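Local coordinates for 2-hydroxyisobutyryl-CoA synthetase (Aquincola tertiaricarbonis, PDB 6HDY), which belongs to the AMP-binding (ANL) superfamily of enzymes, pairing a large N-terminal region with a smaller C-terminal domain, at residues H227-A232 and L237-F242; E86-R91 and P336-L341; R153-M158 and E186-K191. All blocks are in the same frame, centred on the assembly; numbering follows the deposited sequence.

Interaction 1 of 3, residues H227-A232 and L237-F242; sequences HLAEVA and LNPRNF
Ala-232, near the end of helix 222-234, meets Leu-237, Pro-239 and Phe-242 of the loop that turns back along it, and it has the most surface buried here. Its backbone makes the polar link: Leu-237 N donates to Ala-232 O at 2.8 Å, and Leu-237 CB lies 3.6 Å from the same Ala-232 O. The methyl makes the apolar one. Ala-232 CB lies 4.1 Å from Pro-239 CD and 4.0 Å from Phe-242 CZ, so the far end of the aromatic ring and the proline ring share a single small group. One turn back, Ala-229 CB reaches Pro-239 CG at 4.2 Å. Within the loop, Pro-239 CA sits 3.7 Å above the plane of the Phe-242 ring, over its centre, so the two pack on each other and both face the helix. Tyr-268 of helix 258-268 touches both of them. This is the return limb of a beta-alpha-beta crossover, from strand 217-220 through the helix to strand 246-249. With two alanines on the helix side, the loop can lie close, held by one backbone hydrogen bond and a small buried apolar patch.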
ATOM      1  N   HIS A 227       5.448  19.082  -0.580  1.00 41.75           N
ATOM      2  CA  HIS A 227       4.026  19.218  -0.259  1.00 43.36           C
ATOM      3  C   HIS A 227       3.732  18.962   1.217  1.00 47.81           C
ATOM      4  O   HIS A 227       2.955  19.698   1.834  1.00 48.63           O
ATOM      5  CB  HIS A 227       3.154  18.356  -1.180  1.00 44.00           C
ATOM      6  CG  HIS A 227       1.701  18.315  -0.792  1.00 48.49           C
ATOM      7  ND1 HIS A 227       0.983  19.476  -0.546  1.00 52.39           N
ATOM      8  CD2 HIS A 227       0.878  17.248  -0.629  1.00 49.91           C
ATOM      9  CE1 HIS A 227      -0.246  19.083  -0.252  1.00 52.17           C
ATOM     10  NE2 HIS A 227      -0.359  17.754  -0.275  1.00 50.99           N
ATOM     11  N   LEU A 228       4.392  17.943   1.784  1.00 43.42           N
ATOM     12  CA  LEU A 228       4.268  17.552   3.182  1.00 43.06           C
ATOM     13  C   LEU A 228       4.719  18.655   4.164  1.00 48.38           C
ATOM     14  O   LEU A 228       4.097  18.795   5.221  1.00 49.60           O
ATOM     15  CB  LEU A 228       5.009  16.217   3.413  1.00 41.59           C
ATOM     16  CG  LEU A 228       4.547  15.353   4.571  1.00 45.66           C
ATOM     17  CD1 LEU A 228       3.080  14.967   4.426  1.00 45.93           C
ATOM     18  CD2 LEU A 228       5.419  14.126   4.684  1.00 45.32           C
ATOM     19  N   ALA A 229       5.746  19.471   3.802  1.00 44.32           N
ATOM     20  CA  ALA A 229       6.212  20.590   4.655  1.00 44.73           C
ATOM     21  C   ALA A 229       5.154  21.709   4.727  1.00 50.46           C
ATOM     22  O   ALA A 229       4.971  22.325   5.784  1.00 50.00           O
ATOM     23  CB  ALA A 229       7.537  21.142   4.150  1.00 45.21           C
ATOM     24  N   GLU A 230       4.425  21.937   3.602  1.00 48.70           N
ATOM     25  CA  GLU A 230       3.347  22.931   3.521  1.00 50.63           C
ATOM     26  C   GLU A 230       2.203  22.414   4.354  1.00 54.72           C
ATOM     27  O   GLU A 230       1.603  23.186   5.088  1.00 57.83           O
ATOM     28  CB  GLU A 230       2.860  23.154   2.086  1.00 52.44           C
ATOM     29  CG  GLU A 230       3.906  23.695   1.127  1.00 62.53           C
ATOM     30  CD  GLU A 230       3.502  23.615  -0.331  1.00 73.36           C
ATOM     31  OE1 GLU A 230       4.032  24.418  -1.131  1.00 64.58           O
ATOM     32  OE2 GLU A 230       2.658  22.756  -0.680  1.00 62.39           O
ATOM     33  N   VAL A 231       1.926  21.096   4.284  1.00 48.18           N
ATOM     34  CA  VAL A 231       0.887  20.483   5.109  1.00 46.87           C
ATOM     35  C   VAL A 231       1.280  20.569   6.608  1.00 50.57           C
ATOM     36  O   VAL A 231       0.430  20.947   7.418  1.00 51.31           O
ATOM     37  CB  VAL A 231       0.500  19.053   4.649  1.00 46.84           C
ATOM     38  CG1 VAL A 231      -0.499  18.412   5.605  1.00 45.42           C
ATOM     39  CG2 VAL A 231      -0.077  19.084   3.237  1.00 46.55           C
ATOM     40  N   ALA A 232       2.567  20.283   6.955  1.00 44.91           N
ATOM     41  CA  ALA A 232       3.073  20.356   8.336  1.00 44.36           C
ATOM     42  C   ALA A 232       2.853  21.765   8.870  1.00 53.38           C
ATOM     43  O   ALA A 232       2.284  21.931   9.951  1.00 53.59           O
ATOM     44  CB  ALA A 232       4.554  19.994   8.394  1.00 43.70           C
ATOM     45  N   LEU A 237       2.596  22.416  12.694  1.00 61.95           N
ATOM     46  CA  LEU A 237       3.701  21.550  13.098  1.00 59.92           C
ATOM     47  C   LEU A 237       4.945  21.996  12.347  1.00 63.67           C
ATOM     48  O   LEU A 237       4.842  22.452  11.204  1.00 65.66           O
ATOM     49  CB  LEU A 237       3.412  20.061  12.801  1.00 57.23           C
ATOM     50  CG  LEU A 237       2.238  19.384  13.534  1.00 61.36           C
ATOM     51  CD1 LEU A 237       1.943  18.030  12.927  1.00 59.12           C
ATOM     52  CD2 LEU A 237       2.515  19.215  15.028  1.00 63.70           C
ATOM     53  N   ASN A 238       6.116  21.876  12.973  1.00 58.29           N
ATOM     54  CA  ASN A 238       7.372  22.277  12.348  1.00 58.06           C
ATOM     55  C   ASN A 238       8.064  21.009  11.860  1.00 59.02           C
ATOM     56  O   ASN A 238       8.348  20.132  12.679  1.00 57.64           O
ATOM     57  CB  ASN A 238       8.241  23.090  13.326  1.00 62.27           C
ATOM     58  CG  ASN A 238       9.393  23.822  12.691  1.00 79.15           C
ATOM     59  OD1 ASN A 238      10.158  23.269  11.885  1.00 68.08           O
ATOM     60  ND2 ASN A 238       9.591  25.072  13.103  1.00 74.09           N
ATOM     61  N   PRO A 239       8.331  20.891  10.531  1.00 55.04           N
ATOM     62  CA  PRO A 239       8.894  19.627   9.993  1.00 52.58           C
ATOM     63  C   PRO A 239      10.350  19.313  10.363  1.00 54.17           C
ATOM     64  O   PRO A 239      10.813  18.205  10.099  1.00 50.53           O
ATOM     65  CB  PRO A 239       8.697  19.752   8.474  1.00 53.50           C
ATOM     66  CG  PRO A 239       8.561  21.219   8.213  1.00 59.73           C
ATOM     67  CD  PRO A 239       8.006  21.854   9.451  1.00 57.32           C
ATOM     68  N   ARG A 240      11.049  20.249  11.013  1.00 52.60           N
ATOM     69  CA  ARG A 240      12.412  20.042  11.516  1.00 53.06           C
ATOM     70  C   ARG A 240      12.353  19.204  12.816  1.00 57.72           C
ATOM     71  O   ARG A 240      13.381  18.663  13.265  1.00 58.53           O
ATOM     72  CB  ARG A 240      13.082  21.394  11.796  1.00 53.47           C
ATOM     73  CG  ARG A 240      13.630  22.053  10.539  1.00 63.38           C
ATOM     74  CD  ARG A 240      14.458  23.292  10.820  1.00 66.67           C
ATOM     75  NE  ARG A 240      15.441  23.503   9.755  1.00 77.27           N
ATOM     76  CZ  ARG A 240      16.749  23.278   9.869  1.00 90.42           C
ATOM     77  NH1 ARG A 240      17.263  22.868  11.024  1.00 73.21           N
ATOM     78  NH2 ARG A 240      17.556  23.475   8.831  1.00 73.63           N
ATOM     79  N   ASN A 241      11.137  19.106  13.408  1.00 52.16           N
ATOM     80  CA  ASN A 241      10.892  18.392  14.648  1.00 53.42           C
ATOM     81  C   ASN A 241      10.378  16.971  14.408  1.00 53.70           C
ATOM     82  O   ASN A 241       9.723  16.399  15.278  1.00 53.07           O
ATOM     83  CB  ASN A 241       9.940  19.199  15.567  1.00 62.12           C
ATOM     84  CG  ASN A 241      10.148  19.008  17.067  1.00 95.70           C
ATOM     85  OD1 ASN A 241      10.614  17.961  17.552  1.00 86.79           O
ATOM     86  ND2 ASN A 241       9.767  20.017  17.844  1.00 92.71           N
ATOM     87  N   PHE A 242      10.716  16.385  13.240  1.00 47.80           N
ATOM     88  CA  PHE A 242      10.298  15.031  12.871  1.00 43.77           C
ATOM     89  C   PHE A 242      11.396  13.995  13.152  1.00 49.15           C
ATOM     90  O   PHE A 242      11.204  12.809  12.895  1.00 47.04           O
ATOM     91  CB  PHE A 242       9.838  15.008  11.403  1.00 42.52           C
ATOM     92  CG  PHE A 242       8.536  15.727  11.096  1.00 42.34           C
ATOM     93  CD1 PHE A 242       7.697  16.163  12.123  1.00 45.23           C
ATOM     94  CD2 PHE A 242       8.121  15.914   9.782  1.00 41.69           C
ATOM     95  CE1 PHE A 242       6.473  16.782  11.838  1.00 46.17           C
ATOM     96  CE2 PHE A 242       6.880  16.505   9.497  1.00 44.54           C
ATOM     97  CZ  PHE A 242       6.072  16.946  10.526  1.00 44.00           C
TER

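Interaction 2 of 3, residues E86-R91 and P336-L341; sequences EDFEAR and PMIRLL
The CA atoms of Glu-89 and Arg-339 come within 8.4 Å as helix 85-91 passes the chain leading into strand 340-347, so side chains must fill the gap between the backbones. Arg-339 and Leu-340 both face Tyr-327 of strand 322-329 in a G1 beta bulge, with Arg-339 at positive phi (63°), and the arginine points toward the helix. Its aliphatic part slides past Phe-88, the two side chains running in opposite directions. Arg-339 CD lies over one face of the ring, 3.7 Å from the Phe-88 centroid and 22° off the normal, a CH-pi contact; Arg-339 CG approaches Phe-88 CE2 at 3.5 Å. Phe-88 reaches the arginine because its CG is anti to the backbone N (chi1 -163°), which carries the ring out from the helix. Ile-338 crosses it at about a right angle and brings CG2 to 4.0 Å from Phe-88 CZ, while Leu-54 and Val-57 of helix 43-64 pack on Phe-88 and Ile-338 respectively. The arginine chain bends at the CG-CD bond, and its charged end is well satisfied: NE donates to Val-92 O, NH2 to Met-314 O, and NH1 pairs with Glu-307. The carboxylate of Glu-89 has its own partner in Arg-316. The last turn of the helix lies against the guanidinium without hydrogen-bonding to it: Phe-88 O and Glu-89 O stand over one of its faces, with Glu-89 O 2.9 Å from Arg-339 NH2 but at a poor bonding angle.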
ATOM      1  N   GLU A  86      32.735  -4.334 -24.679  1.00 51.81           N
ATOM      2  CA  GLU A  86      32.634  -3.682 -25.981  1.00 51.42           C
ATOM      3  C   GLU A  86      31.742  -4.511 -26.927  1.00 52.92           C
ATOM      4  O   GLU A  86      31.033  -3.937 -27.748  1.00 51.23           O
ATOM      5  CB  GLU A  86      34.020  -3.354 -26.602  1.00 54.77           C
ATOM      6  CG  GLU A  86      35.261  -3.736 -25.794  1.00 65.87           C
ATOM      7  CD  GLU A  86      35.520  -3.082 -24.445  1.00 70.83           C
ATOM      8  OE1 GLU A  86      35.356  -1.846 -24.321  1.00 66.04           O
ATOM      9  OE2 GLU A  86      35.932  -3.814 -23.516  1.00 50.93           O
ATOM     10  N   ASP A  87      31.754  -5.851 -26.788  1.00 49.92           N
ATOM     11  CA  ASP A  87      30.898  -6.756 -27.572  1.00 50.40           C
ATOM     12  C   ASP A  87      29.444  -6.561 -27.153  1.00 53.33           C
ATOM     13  O   ASP A  87      28.555  -6.542 -28.000  1.00 53.77           O
ATOM     14  CB  ASP A  87      31.281  -8.226 -27.337  1.00 53.01           C
ATOM     15  CG  ASP A  87      32.478  -8.756 -28.098  1.00 55.34           C
ATOM     16  OD1 ASP A  87      32.783  -8.222 -29.187  1.00 57.46           O
ATOM     17  OD2 ASP A  87      33.062  -9.744 -27.646  1.00 56.30           O
ATOM     18  N   PHE A  88      29.215  -6.411 -25.840  1.00 48.24           N
ATOM     19  CA  PHE A  88      27.918  -6.182 -25.224  1.00 45.79           C
ATOM     20  C   PHE A  88      27.224  -4.934 -25.787  1.00 49.42           C
ATOM     21  O   PHE A  88      26.082  -5.031 -26.223  1.00 48.04           O
ATOM     22  CB  PHE A  88      28.094  -6.068 -23.698  1.00 46.13           C
ATOM     23  CG  PHE A  88      26.838  -6.229 -22.880  1.00 46.11           C
ATOM     24  CD1 PHE A  88      26.178  -7.454 -22.819  1.00 49.87           C
ATOM     25  CD2 PHE A  88      26.340  -5.171 -22.124  1.00 47.15           C
ATOM     26  CE1 PHE A  88      25.004  -7.599 -22.070  1.00 49.69           C
ATOM     27  CE2 PHE A  88      25.196  -5.330 -21.333  1.00 48.36           C
ATOM     28  CZ  PHE A  88      24.525  -6.537 -21.329  1.00 47.26           C
ATOM     29  N   GLU A  89      27.920  -3.776 -25.812  1.00 47.14           N
ATOM     30  CA  GLU A  89      27.324  -2.517 -26.284  1.00 45.96           C
ATOM     31  C   GLU A  89      27.042  -2.474 -27.777  1.00 50.85           C
ATOM     32  O   GLU A  89      26.060  -1.858 -28.200  1.00 49.96           O
ATOM     33  CB  GLU A  89      28.159  -1.299 -25.864  1.00 46.42           C
ATOM     34  CG  GLU A  89      29.558  -1.253 -26.453  1.00 50.91           C
ATOM     35  CD  GLU A  89      30.512  -0.256 -25.830  1.00 58.34           C
ATOM     36  OE1 GLU A  89      30.046   0.703 -25.172  1.00 49.40           O
ATOM     37  OE2 GLU A  89      31.735  -0.421 -26.027  1.00 52.29           O
ATOM     38  N   ALA A  90      27.905  -3.119 -28.564  1.00 48.89           N
ATOM     39  CA  ALA A  90      27.838  -3.117 -30.019  1.00 50.33           C
ATOM     40  C   ALA A  90      26.952  -4.201 -30.621  1.00 54.12           C
ATOM     41  O   ALA A  90      26.246  -3.924 -31.595  1.00 54.39           O
ATOM     42  CB  ALA A  90      29.247  -3.201 -30.600  1.00 52.97           C
ATOM     43  N   ARG A  91      26.992  -5.429 -30.063  1.00 50.16           N
ATOM     44  CA  ARG A  91      26.262  -6.575 -30.609  1.00 50.75           C
ATOM     45  C   ARG A  91      24.864  -6.778 -30.049  1.00 52.21           C
ATOM     46  O   ARG A  91      23.973  -7.206 -30.791  1.00 51.94           O
ATOM     47  CB  ARG A  91      27.071  -7.881 -30.461  1.00 51.53           C
ATOM     48  CG  ARG A  91      28.465  -7.843 -31.054  1.00 55.33           C
ATOM     49  CD  ARG A  91      29.232  -9.106 -30.706  1.00 63.47           C
ATOM     50  NE  ARG A  91      30.565  -9.113 -31.309  1.00 71.08           N
ATOM     51  CZ  ARG A  91      30.838  -9.548 -32.534  1.00 91.41           C
ATOM     52  NH1 ARG A  91      32.081  -9.511 -32.996  1.00 84.34           N
ATOM     53  NH2 ARG A  91      29.869 -10.029 -33.309  1.00 79.58           N
ATOM     54  N   PRO A 336      14.014 -10.756 -16.566  1.00 35.77           N
ATOM     55  CA  PRO A 336      15.315 -10.058 -16.544  1.00 33.47           C
ATOM     56  C   PRO A 336      15.424  -9.076 -17.703  1.00 33.71           C
ATOM     57  O   PRO A 336      15.025  -9.383 -18.824  1.00 35.51           O
ATOM     58  CB  PRO A 336      16.345 -11.192 -16.619  1.00 37.10           C
ATOM     59  CG  PRO A 336      15.641 -12.305 -17.299  1.00 42.98           C
ATOM     60  CD  PRO A 336      14.181 -12.189 -16.909  1.00 38.43           C
ATOM     61  N   MET A 337      15.894  -7.889 -17.407  1.00 27.82           N
ATOM     62  CA  MET A 337      16.066  -6.827 -18.393  1.00 28.57           C
ATOM     63  C   MET A 337      17.511  -6.797 -18.849  1.00 34.38           C
ATOM     64  O   MET A 337      18.414  -6.646 -18.021  1.00 33.65           O
ATOM     65  CB  MET A 337      15.686  -5.454 -17.812  1.00 28.97           C
ATOM     66  CG  MET A 337      14.216  -5.248 -17.508  1.00 31.90           C
ATOM     67  SD  MET A 337      13.010  -5.427 -18.840  1.00 39.43           S
ATOM     68  CE  MET A 337      13.782  -4.821 -20.136  1.00 38.51           C
ATOM     69  N   ILE A 338      17.732  -7.006 -20.153  1.00 33.51           N
ATOM     70  CA  ILE A 338      19.079  -7.016 -20.722  1.00 34.52           C
ATOM     71  C   ILE A 338      19.192  -5.884 -21.724  1.00 38.49           C
ATOM     72  O   ILE A 338      18.654  -5.952 -22.830  1.00 39.02           O
ATOM     73  CB  ILE A 338      19.524  -8.400 -21.294  1.00 38.45           C
ATOM     74  CG1 ILE A 338      19.286  -9.531 -20.267  1.00 38.93           C
ATOM     75  CG2 ILE A 338      20.996  -8.353 -21.727  1.00 37.85           C
ATOM     76  CD1 ILE A 338      19.325 -10.889 -20.829  1.00 42.51           C
ATOM     77  N   ARG A 339      19.906  -4.847 -21.316  1.00 35.62           N
ATOM     78  CA  ARG A 339      20.135  -3.637 -22.088  1.00 35.43           C
ATOM     79  C   ARG A 339      18.820  -2.914 -22.361  1.00 38.68           C
ATOM     80  O   ARG A 339      18.494  -2.607 -23.502  1.00 39.83           O
ATOM     81  CB  ARG A 339      20.994  -3.903 -23.358  1.00 38.96           C
ATOM     82  CG  ARG A 339      22.454  -3.932 -22.993  1.00 53.80           C
ATOM     83  CD  ARG A 339      23.431  -4.205 -24.114  1.00 63.70           C
ATOM     84  NE  ARG A 339      23.254  -3.375 -25.303  1.00 67.10           N
ATOM     85  CZ  ARG A 339      23.791  -2.174 -25.493  1.00 67.37           C
ATOM     86  NH1 ARG A 339      24.502  -1.595 -24.533  1.00 47.97           N
ATOM     87  NH2 ARG A 339      23.602  -1.533 -26.635  1.00 49.87           N
ATOM     88  N   LEU A 340      18.060  -2.631 -21.297  1.00 35.08           N
ATOM     89  CA  LEU A 340      16.834  -1.838 -21.444  1.00 35.15           C
ATOM     90  C   LEU A 340      17.204  -0.356 -21.553  1.00 37.19           C
ATOM     91  O   LEU A 340      17.950   0.177 -20.720  1.00 33.69           O
ATOM     92  CB  LEU A 340      15.812  -2.066 -20.305  1.00 33.66           C
ATOM     93  CG  LEU A 340      14.542  -1.165 -20.243  1.00 35.90           C
ATOM     94  CD1 LEU A 340      13.572  -1.471 -21.394  1.00 35.93           C
ATOM     95  CD2 LEU A 340      13.826  -1.311 -18.894  1.00 30.01           C
ATOM     96  N   LEU A 341      16.691   0.278 -22.617  1.00 35.62           N
ATOM     97  CA  LEU A 341      16.862   1.690 -22.917  1.00 35.31           C
ATOM     98  C   LEU A 341      15.939   2.496 -21.969  1.00 37.56           C
ATOM     99  O   LEU A 341      14.735   2.265 -21.948  1.00 37.37           O
ATOM    100  CB  LEU A 341      16.522   1.940 -24.403  1.00 36.97           C
ATOM    101  CG  LEU A 341      16.479   3.401 -24.896  1.00 42.13           C
ATOM    102  CD1 LEU A 341      17.826   4.090 -24.718  1.00 42.04           C
ATOM    103  CD2 LEU A 341      16.066   3.463 -26.358  1.00 45.29           C
TER

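Interaction 3 of 3, residues R153-M158 and E186-K191; sequences RIMWGM and ERLRAK
This is a small, buried, wholly apolar contact in which Leu-188, where helix 176-187 gives way to the turn, fits between Met-155 and Trp-156 near the end of helix 141-157. It lies in the N-terminal region, beside the five-stranded parallel sheet. The nearest CA atoms, those of Trp-156 and Leu-188, are 7.5 Å apart, and Leu-188 has the most surface buried. Its CG is anti to the backbone N (chi1 -176°), which points the branch at helix 141-157, and chi2 (49°) turns one methyl to each partner. Leu-188 CD1 goes to the tryptophan, meeting CE3 of Trp-156 at 3.8 Å; the methyl comes in at the edge of the indole, in its plane, and not over a face. Leu-188 CD2 goes to the methionine, 3.9 Å from Met-155 CB and 4.0 Å from Met-155 CE. That second touch depends on the bend at the end of the methionine chain (chi3 62°), which places the terminal methyl beside the leucine, so that Met-155 meets the same branch with both its root and its tip. The indole has further partners: its NE1 donates to Ser-31 O, and Arg-161 makes a cation-pi contact with it. Just past Leu-188, Arg-189 takes positive phi and closes the helix in a Schellman motif, turning the chain toward strand 191-193. Glu-186 and Lys-191 also bond to His-123 and Asn-118 of the second subunit. The contact thus joins helix 141-157 to the exit of the beta-alpha-beta crossover that runs from strand 165-168 through helix 176-187 to strand 191-193, while Met-155 also touches Phe-248 of strand 246-249.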
ATOM      1  N   ARG A 153      21.259  -3.135   1.444  1.00 36.63           N
ATOM      2  CA  ARG A 153      22.669  -2.836   1.217  1.00 38.61           C
ATOM      3  C   ARG A 153      22.917  -1.342   0.911  1.00 42.03           C
ATOM      4  O   ARG A 153      23.746  -0.699   1.561  1.00 41.68           O
ATOM      5  CB  ARG A 153      23.201  -3.738   0.092  1.00 39.08           C
ATOM      6  CG  ARG A 153      24.514  -3.292  -0.519  1.00 35.66           C
ATOM      7  CD  ARG A 153      25.035  -4.358  -1.426  1.00 33.74           C
ATOM      8  NE  ARG A 153      26.201  -3.902  -2.175  1.00 38.99           N
ATOM      9  CZ  ARG A 153      26.633  -4.465  -3.295  1.00 50.50           C
ATOM     10  NH1 ARG A 153      26.015  -5.528  -3.789  1.00 39.07           N
ATOM     11  NH2 ARG A 153      27.698  -3.986  -3.917  1.00 43.24           N
ATOM     12  N   ILE A 154      22.169  -0.809  -0.065  1.00 37.26           N
ATOM     13  CA  ILE A 154      22.236   0.573  -0.531  1.00 36.03           C
ATOM     14  C   ILE A 154      21.665   1.535   0.543  1.00 38.31           C
ATOM     15  O   ILE A 154      22.173   2.635   0.685  1.00 37.14           O
ATOM     16  CB  ILE A 154      21.513   0.664  -1.910  1.00 37.38           C
ATOM     17  CG1 ILE A 154      22.248  -0.179  -2.972  1.00 37.16           C
ATOM     18  CG2 ILE A 154      21.373   2.100  -2.370  1.00 37.71           C
ATOM     19  CD1 ILE A 154      21.388  -0.635  -4.132  1.00 41.35           C
ATOM     20  N   MET A 155      20.619   1.122   1.291  1.00 33.78           N
ATOM     21  CA  MET A 155      20.042   1.954   2.362  1.00 32.29           C
ATOM     22  C   MET A 155      21.055   2.085   3.529  1.00 39.21           C
ATOM     23  O   MET A 155      21.142   3.134   4.161  1.00 39.23           O
ATOM     24  CB  MET A 155      18.697   1.374   2.836  1.00 32.11           C
ATOM     25  CG  MET A 155      17.524   1.752   1.937  1.00 32.24           C
ATOM     26  SD  MET A 155      16.008   0.819   2.321  1.00 32.52           S
ATOM     27  CE  MET A 155      15.714   1.353   3.986  1.00 28.73           C
ATOM     28  N   TRP A 156      21.837   1.019   3.777  1.00 36.99           N
ATOM     29  CA  TRP A 156      22.917   1.004   4.759  1.00 38.20           C
ATOM     30  C   TRP A 156      23.963   2.045   4.296  1.00 40.80           C
ATOM     31  O   TRP A 156      24.477   2.807   5.122  1.00 40.74           O
ATOM     32  CB  TRP A 156      23.531  -0.406   4.873  1.00 38.29           C
ATOM     33  CG  TRP A 156      24.704  -0.474   5.806  1.00 42.29           C
ATOM     34  CD1 TRP A 156      25.962  -0.014   5.575  1.00 46.64           C
ATOM     35  CD2 TRP A 156      24.719  -1.034   7.123  1.00 44.42           C
ATOM     36  NE1 TRP A 156      26.744  -0.192   6.686  1.00 48.88           N
ATOM     37  CE2 TRP A 156      26.016  -0.833   7.648  1.00 50.68           C
ATOM     38  CE3 TRP A 156      23.756  -1.678   7.919  1.00 45.70           C
ATOM     39  CZ2 TRP A 156      26.389  -1.280   8.919  1.00 52.33           C
ATOM     40  CZ3 TRP A 156      24.121  -2.107   9.186  1.00 49.86           C
ATOM     41  CH2 TRP A 156      25.422  -1.897   9.680  1.00 52.77           C
ATOM     42  N   GLY A 157      24.193   2.114   2.983  1.00 36.12           N
ATOM     43  CA  GLY A 157      25.093   3.090   2.365  1.00 37.71           C
ATOM     44  C   GLY A 157      24.697   4.540   2.598  1.00 41.38           C
ATOM     45  O   GLY A 157      25.548   5.440   2.528  1.00 42.40           O
ATOM     46  N   MET A 158      23.394   4.775   2.869  1.00 35.17           N
ATOM     47  CA  MET A 158      22.827   6.089   3.168  1.00 34.03           C
ATOM     48  C   MET A 158      22.880   6.380   4.678  1.00 41.14           C
ATOM     49  O   MET A 158      22.408   7.433   5.132  1.00 41.24           O
ATOM     50  CB  MET A 158      21.392   6.190   2.657  1.00 33.93           C
ATOM     51  CG  MET A 158      21.239   5.892   1.179  1.00 35.64           C
ATOM     52  SD  MET A 158      19.498   5.983   0.680  1.00 37.00           S
ATOM     53  CE  MET A 158      19.670   5.982  -1.153  1.00 32.38           C
ATOM     54  N   GLU A 186      12.656  -3.762   5.524  1.00 30.51           N
ATOM     55  CA  GLU A 186      12.391  -5.071   6.148  1.00 29.70           C
ATOM     56  C   GLU A 186      13.693  -5.878   6.282  1.00 35.48           C
ATOM     57  O   GLU A 186      14.006  -6.358   7.383  1.00 35.37           O
ATOM     58  CB  GLU A 186      11.355  -5.873   5.324  1.00 30.23           C
ATOM     59  CG  GLU A 186       9.906  -5.361   5.416  1.00 34.50           C
ATOM     60  CD  GLU A 186       8.868  -6.014   4.509  1.00 41.02           C
ATOM     61  OE1 GLU A 186       9.245  -6.748   3.574  1.00 34.97           O
ATOM     62  OE2 GLU A 186       7.662  -5.791   4.735  1.00 38.39           O
ATOM     63  N   ARG A 187      14.453  -6.025   5.172  1.00 32.76           N
ATOM     64  CA  ARG A 187      15.716  -6.778   5.163  1.00 35.23           C
ATOM     65  C   ARG A 187      16.816  -6.083   6.018  1.00 40.91           C
ATOM     66  O   ARG A 187      17.626  -6.761   6.670  1.00 41.49           O
ATOM     67  CB  ARG A 187      16.195  -7.027   3.712  1.00 34.77           C
ATOM     68  CG  ARG A 187      17.520  -7.810   3.578  1.00 34.89           C
ATOM     69  CD  ARG A 187      17.516  -9.153   4.318  1.00 32.72           C
ATOM     70  NE  ARG A 187      18.839  -9.788   4.299  1.00 42.08           N
ATOM     71  CZ  ARG A 187      19.794  -9.597   5.206  1.00 50.52           C
ATOM     72  NH1 ARG A 187      20.962 -10.204   5.083  1.00 43.94           N
ATOM     73  NH2 ARG A 187      19.594  -8.782   6.233  1.00 40.87           N
ATOM     74  N   LEU A 188      16.794  -4.743   6.061  1.00 36.97           N
ATOM     75  CA  LEU A 188      17.751  -3.961   6.860  1.00 37.79           C
ATOM     76  C   LEU A 188      17.506  -4.135   8.377  1.00 42.45           C
ATOM     77  O   LEU A 188      18.330  -3.712   9.191  1.00 42.76           O
ATOM     78  CB  LEU A 188      17.651  -2.466   6.457  1.00 35.47           C
ATOM     79  CG  LEU A 188      18.639  -1.452   7.094  1.00 39.08           C
ATOM     80  CD1 LEU A 188      20.112  -1.940   7.014  1.00 38.59           C
ATOM     81  CD2 LEU A 188      18.452  -0.087   6.471  1.00 38.70           C
ATOM     82  N   ARG A 189      16.363  -4.763   8.748  1.00 37.36           N
ATOM     83  CA  ARG A 189      15.912  -4.943  10.124  1.00 38.37           C
ATOM     84  C   ARG A 189      15.591  -3.564  10.731  1.00 41.92           C
ATOM     85  O   ARG A 189      15.755  -3.331  11.927  1.00 43.52           O
ATOM     86  CB  ARG A 189      16.872  -5.804  10.999  1.00 42.13           C
ATOM     87  CG  ARG A 189      17.387  -7.090  10.337  1.00 53.78           C
ATOM     88  CD  ARG A 189      16.354  -8.198  10.263  1.00 53.31           C
ATOM     89  NE  ARG A 189      16.720  -9.243   9.300  1.00 66.27           N
ATOM     90  CZ  ARG A 189      15.961  -9.623   8.270  1.00 85.74           C
ATOM     91  NH1 ARG A 189      16.367 -10.592   7.461  1.00 71.98           N
ATOM     92  NH2 ARG A 189      14.772  -9.057   8.063  1.00 71.97           N
ATOM     93  N   ALA A 190      15.122  -2.642   9.882  1.00 35.71           N
ATOM     94  CA  ALA A 190      14.692  -1.327  10.339  1.00 34.64           C
ATOM     95  C   ALA A 190      13.247  -1.530  10.825  1.00 37.55           C
ATOM     96  O   ALA A 190      12.685  -2.595  10.598  1.00 36.51           O
ATOM     97  CB  ALA A 190      14.729  -0.334   9.165  1.00 33.78           C
ATOM     98  N   LYS A 191      12.657  -0.555  11.514  1.00 35.23           N
ATOM     99  CA  LYS A 191      11.238  -0.627  11.875  1.00 34.63           C
ATOM    100  C   LYS A 191      10.510  -0.064  10.626  1.00 36.27           C
ATOM    101  O   LYS A 191      10.474   1.157  10.428  1.00 34.38           O
ATOM    102  CB  LYS A 191      10.929   0.236  13.111  1.00 37.11           C
ATOM    103  CG  LYS A 191      11.500  -0.282  14.406  1.00 38.16           C
ATOM    104  CD  LYS A 191      11.364   0.793  15.470  1.00 51.40           C
ATOM    105  CE  LYS A 191      11.945   0.378  16.795  1.00 58.83           C
ATOM    106  NZ  LYS A 191      13.382  -0.004  16.700  1.00 62.86           N
TER

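In the fold
The three contacts are spread over the N-terminal region without touching one another. Interaction 2 closes the longest loop, bringing helix 85-91 to the antiparallel sheet, and interactions 3 and 1 follow in series inside it. Both flank the parallel sheet: interaction 3 lies at the helix leading to strand 191-193, interaction 1 at the crossover between strands 217-220 and 246-249, with centres about 24 Å apart. Interaction 2 lies across the chain's centre from interaction 1, their centres about 44 Å apart, and about 30 Å, centre to centre, from interaction 3. Interactions 1 and 3 pack helices and loops beside the parallel sheet, interaction 2 a helix against the antiparallel one; interaction 3 alone adjoins the second subunit.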